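Local coordinates for protein arginase, mitochondrial (Medicago truncatula, PDB 6VSS) that hydrolyses L-arginine to urea and L-ornithine with two manganese ions per subunit, and also converts agmatine to putrescine and urea, at residues D159-E172 against Y198-Y212. Residues are numbered along the deposited sequence; the frame is centred on the assembly and turned at random.
Sequences DHSISFPVVRAVSE and YSHASPFARIMEGGY. With MN (manganese (II) ion), chain J.
Phe164 is one of two large bumps here, reaching from helix 163-172 into a hollow lined by Tyr198, Arg206, Ile207 and Tyr212; Tyr212 is the other, coming back from the far segment. Helices 163-172 and 203-209 run near-parallel (25° apart), packed beside the parallel sheet of the arginase α/β fold. With CG anti to the backbone N (chi1 164°), the Phe164 ring swings across the groove and turns one face to Arg206 CB, a CH-pi contact with CB 3.5 Å from the Phe164 ring centroid. Tyr198 and Tyr212 meet the rim of that ring, while Ile207 CG1 packs against the base of the side chain, 3.8 Å from Phe164 CA. Ile207 also crosses Val167 at about a right angle. The Arg206 guanidinium bends away and grips Glu209 side-on through NE and NH2. A Schellman motif at Gly211 turns the chain so that Tyr212 lies alongside Arg168: Arg168 CG lies over one face of its ring (CH-pi), 3.7 Å from Tyr212 CZ, and Gly210 O over the opposite face. An alanine in place of Tyr212 would probably open a gap beside Phe164 CE1 and leave Arg168 CG without the aromatic face it packs on. At the metal end, Pro203 CG fits 3.5 Å from His160 O. Phe204 turns its edge to the His160 face (planes at 85°); Ser267 holds His160 NE2, and ND1 binds manganese at 2.2 Å.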
# COMPACT_ATOMS: atom_id res chain seq x y z
N ASP B 159 -19.30 13.24 7.84
CA ASP B 159 -19.26 14.15 6.66
C ASP B 159 -19.77 15.53 7.05
O ASP B 159 -20.26 15.75 8.20
CB ASP B 159 -19.98 13.49 5.51
CG ASP B 159 -21.49 13.58 5.60
OD1 ASP B 159 -21.94 14.57 6.16
OD2 ASP B 159 -22.18 12.64 5.05
N HIS B 160 -19.60 16.49 6.15
CA HIS B 160 -19.69 17.90 6.52
C HIS B 160 -21.14 18.27 6.81
O HIS B 160 -21.30 19.32 7.39
CB HIS B 160 -18.96 18.80 5.51
CG HIS B 160 -18.33 19.96 6.19
ND1 HIS B 160 -17.27 20.67 5.67
CD2 HIS B 160 -18.67 20.58 7.34
CE1 HIS B 160 -16.92 21.60 6.55
NE2 HIS B 160 -17.78 21.59 7.55
N SER B 161 -22.14 17.45 6.48
CA SER B 161 -23.60 17.76 6.65
C SER B 161 -23.90 18.09 8.12
O SER B 161 -24.91 18.86 8.41
CB SER B 161 -24.46 16.61 6.19
OG SER B 161 -24.17 15.43 6.91
N ILE B 162 -23.10 17.53 9.01
CA ILE B 162 -23.36 17.60 10.47
C ILE B 162 -23.19 19.05 10.96
O ILE B 162 -23.85 19.44 11.95
CB ILE B 162 -22.46 16.59 11.22
CG1 ILE B 162 -20.99 16.98 11.15
CG2 ILE B 162 -22.68 15.17 10.72
CD1 ILE B 162 -20.18 16.22 12.08
N SER B 163 -22.42 19.88 10.30
CA SER B 163 -22.13 21.24 10.82
C SER B 163 -23.45 22.03 10.90
O SER B 163 -23.60 22.82 11.81
CB SER B 163 -21.11 21.96 10.01
OG SER B 163 -19.82 21.35 10.07
N PHE B 164 -24.41 21.76 10.00
CA PHE B 164 -25.72 22.48 10.04
C PHE B 164 -26.36 22.25 11.40
O PHE B 164 -26.49 23.22 12.15
CB PHE B 164 -26.64 22.14 8.88
CG PHE B 164 -28.07 22.54 9.10
CD1 PHE B 164 -28.41 23.85 9.44
CD2 PHE B 164 -29.10 21.63 8.92
CE1 PHE B 164 -29.75 24.22 9.63
CE2 PHE B 164 -30.43 22.01 9.07
CZ PHE B 164 -30.75 23.30 9.44
N PRO B 165 -26.78 21.01 11.76
CA PRO B 165 -27.39 20.75 13.06
C PRO B 165 -26.54 21.12 14.29
O PRO B 165 -27.12 21.53 15.32
CB PRO B 165 -27.65 19.22 13.08
CG PRO B 165 -26.96 18.66 11.84
CD PRO B 165 -26.84 19.83 10.89
N VAL B 166 -25.21 21.03 14.17
CA VAL B 166 -24.31 21.46 15.27
C VAL B 166 -24.44 22.99 15.42
O VAL B 166 -24.64 23.47 16.53
CB VAL B 166 -22.86 21.05 15.02
CG1 VAL B 166 -21.96 21.47 16.17
CG2 VAL B 166 -22.77 19.58 14.73
N VAL B 167 -24.30 23.72 14.33
CA VAL B 167 -24.23 25.20 14.44
C VAL B 167 -25.64 25.72 14.81
O VAL B 167 -25.72 26.66 15.60
CB VAL B 167 -23.64 25.80 13.17
CG1 VAL B 167 -23.95 27.27 13.05
CG2 VAL B 167 -22.13 25.51 13.11
N ARG B 168 -26.69 25.08 14.32
CA ARG B 168 -28.08 25.46 14.70
C ARG B 168 -28.23 25.36 16.22
O ARG B 168 -28.88 26.25 16.87
CB ARG B 168 -29.11 24.57 13.99
CG ARG B 168 -30.52 24.76 14.53
CD ARG B 168 -31.51 23.83 13.87
NE ARG B 168 -31.23 22.40 14.04
CZ ARG B 168 -31.81 21.44 13.33
NH1 ARG B 168 -32.70 21.75 12.42
NH2 ARG B 168 -31.51 20.17 13.53
N ALA B 169 -27.73 24.26 16.77
CA ALA B 169 -27.83 23.91 18.20
C ALA B 169 -27.00 24.92 19.01
O ALA B 169 -27.52 25.39 20.06
CB ALA B 169 -27.34 22.52 18.41
N VAL B 170 -25.80 25.27 18.55
CA VAL B 170 -24.95 26.25 19.26
C VAL B 170 -25.67 27.61 19.33
O VAL B 170 -25.75 28.19 20.42
CB VAL B 170 -23.58 26.40 18.61
CG1 VAL B 170 -22.85 27.54 19.25
CG2 VAL B 170 -22.76 25.11 18.70
N SER B 171 -26.15 28.09 18.20
CA SER B 171 -26.82 29.39 18.01
C SER B 171 -28.11 29.45 18.82
O SER B 171 -28.40 30.53 19.37
CB SER B 171 -27.15 29.62 16.56
OG SER B 171 -27.78 30.89 16.38
N GLU B 172 -28.89 28.38 18.79
CA GLU B 172 -30.20 28.36 19.46
C GLU B 172 -29.92 28.34 20.96
O GLU B 172 -30.59 29.10 21.69
CB GLU B 172 -31.02 27.13 19.06
CG GLU B 172 -31.69 27.24 17.72
CD GLU B 172 -32.33 25.93 17.30
OE1 GLU B 172 -32.10 24.91 17.97
OE2 GLU B 172 -33.06 25.94 16.31
N TYR B 198 -29.95 17.93 3.13
CA TYR B 198 -28.95 17.68 4.20
C TYR B 198 -27.60 17.24 3.61
O TYR B 198 -26.81 16.61 4.34
CB TYR B 198 -29.46 16.58 5.14
CG TYR B 198 -30.69 16.99 5.90
CD1 TYR B 198 -30.58 17.85 6.97
CD2 TYR B 198 -31.96 16.58 5.51
CE1 TYR B 198 -31.69 18.27 7.68
CE2 TYR B 198 -33.09 16.98 6.21
CZ TYR B 198 -32.95 17.83 7.29
OH TYR B 198 -34.02 18.28 8.02
N SER B 199 -27.35 17.48 2.32
CA SER B 199 -26.10 17.06 1.63
C SER B 199 -24.88 17.64 2.36
O SER B 199 -25.00 18.75 2.89
CB SER B 199 -26.12 17.50 0.18
OG SER B 199 -24.82 17.47 -0.41
N HIS B 200 -23.72 17.00 2.24
CA HIS B 200 -22.45 17.50 2.82
C HIS B 200 -21.91 18.70 2.03
O HIS B 200 -20.93 19.31 2.49
CB HIS B 200 -21.44 16.38 2.93
CG HIS B 200 -20.77 15.95 1.68
ND1 HIS B 200 -19.55 15.31 1.71
CD2 HIS B 200 -21.12 16.04 0.38
CE1 HIS B 200 -19.17 15.00 0.49
NE2 HIS B 200 -20.12 15.41 -0.34
N ALA B 201 -22.61 19.09 0.95
CA ALA B 201 -22.28 20.21 0.04
C ALA B 201 -23.25 21.41 0.22
O ALA B 201 -23.10 22.37 -0.58
CB ALA B 201 -22.33 19.68 -1.38
N SER B 202 -24.22 21.33 1.15
CA SER B 202 -25.17 22.43 1.52
C SER B 202 -25.20 22.80 3.00
O SER B 202 -26.02 23.63 3.39
CB SER B 202 -26.54 22.06 1.08
OG SER B 202 -26.48 21.81 -0.30
N PRO B 203 -24.33 22.27 3.90
CA PRO B 203 -24.48 22.63 5.30
C PRO B 203 -24.52 24.14 5.44
O PRO B 203 -25.31 24.62 6.19
CB PRO B 203 -23.27 22.01 6.00
CG PRO B 203 -22.32 21.55 4.90
CD PRO B 203 -23.19 21.35 3.69
N PHE B 204 -23.66 24.85 4.73
CA PHE B 204 -23.51 26.30 4.99
C PHE B 204 -24.65 27.08 4.30
O PHE B 204 -24.92 28.17 4.74
CB PHE B 204 -22.11 26.78 4.65
CG PHE B 204 -21.11 26.23 5.63
CD1 PHE B 204 -21.03 26.73 6.92
CD2 PHE B 204 -20.36 25.11 5.31
CE1 PHE B 204 -20.13 26.19 7.83
CE2 PHE B 204 -19.50 24.54 6.24
CZ PHE B 204 -19.37 25.09 7.49
N ALA B 205 -25.28 26.55 3.25
CA ALA B 205 -26.53 27.15 2.73
C ALA B 205 -27.60 27.05 3.82
O ALA B 205 -28.22 28.06 4.12
CB ALA B 205 -26.93 26.49 1.43
N ARG B 206 -27.76 25.88 4.46
CA ARG B 206 -28.74 25.70 5.56
C ARG B 206 -28.44 26.74 6.64
O ARG B 206 -29.36 27.48 7.08
CB ARG B 206 -28.67 24.26 6.08
CG ARG B 206 -28.90 23.19 5.02
CD ARG B 206 -30.30 23.19 4.43
NE ARG B 206 -30.43 23.99 3.21
CZ ARG B 206 -30.09 23.62 1.97
NH1 ARG B 206 -29.56 22.43 1.71
NH2 ARG B 206 -30.25 24.48 0.98
N ILE B 207 -27.17 26.85 7.02
CA ILE B 207 -26.77 27.67 8.20
C ILE B 207 -27.12 29.11 7.85
O ILE B 207 -27.90 29.71 8.59
CB ILE B 207 -25.29 27.46 8.55
CG1 ILE B 207 -25.05 26.12 9.24
CG2 ILE B 207 -24.74 28.61 9.35
CD1 ILE B 207 -23.59 25.64 9.17
N MET B 208 -26.57 29.60 6.74
CA MET B 208 -26.79 30.97 6.26
C MET B 208 -28.30 31.22 6.06
O MET B 208 -28.78 32.24 6.53
CB MET B 208 -26.03 31.23 4.95
CG MET B 208 -24.51 31.31 5.10
SD MET B 208 -23.83 31.92 6.68
CE MET B 208 -23.65 33.65 6.23
N GLU B 209 -29.04 30.32 5.40
CA GLU B 209 -30.51 30.47 5.22
C GLU B 209 -31.14 30.75 6.58
O GLU B 209 -32.05 31.54 6.61
CB GLU B 209 -31.19 29.21 4.67
CG GLU B 209 -30.90 28.97 3.21
CD GLU B 209 -30.99 27.53 2.73
OE1 GLU B 209 -30.61 27.29 1.57
OE2 GLU B 209 -31.48 26.66 3.50
N GLY B 210 -30.71 30.03 7.64
CA GLY B 210 -31.27 30.09 9.00
C GLY B 210 -30.85 31.34 9.76
O GLY B 210 -31.36 31.54 10.88
N GLY B 211 -29.96 32.15 9.18
CA GLY B 211 -29.31 33.28 9.87
C GLY B 211 -28.64 32.81 11.14
O GLY B 211 -28.63 33.54 12.09
N TYR B 212 -28.13 31.59 11.21
CA TYR B 212 -27.50 31.08 12.45
C TYR B 212 -26.10 31.67 12.56
O TYR B 212 -25.55 31.65 13.62
CB TYR B 212 -27.46 29.55 12.47
CG TYR B 212 -28.83 28.93 12.48
CD1 TYR B 212 -29.67 29.13 13.57
CD2 TYR B 212 -29.30 28.18 11.41
CE1 TYR B 212 -30.93 28.56 13.61
CE2 TYR B 212 -30.56 27.60 11.44
CZ TYR B 212 -31.38 27.80 12.55
OH TYR B 212 -32.62 27.26 12.60
MN MN J . -16.87 20.50 3.53
O HOH W 1 -16.72 19.99 1.53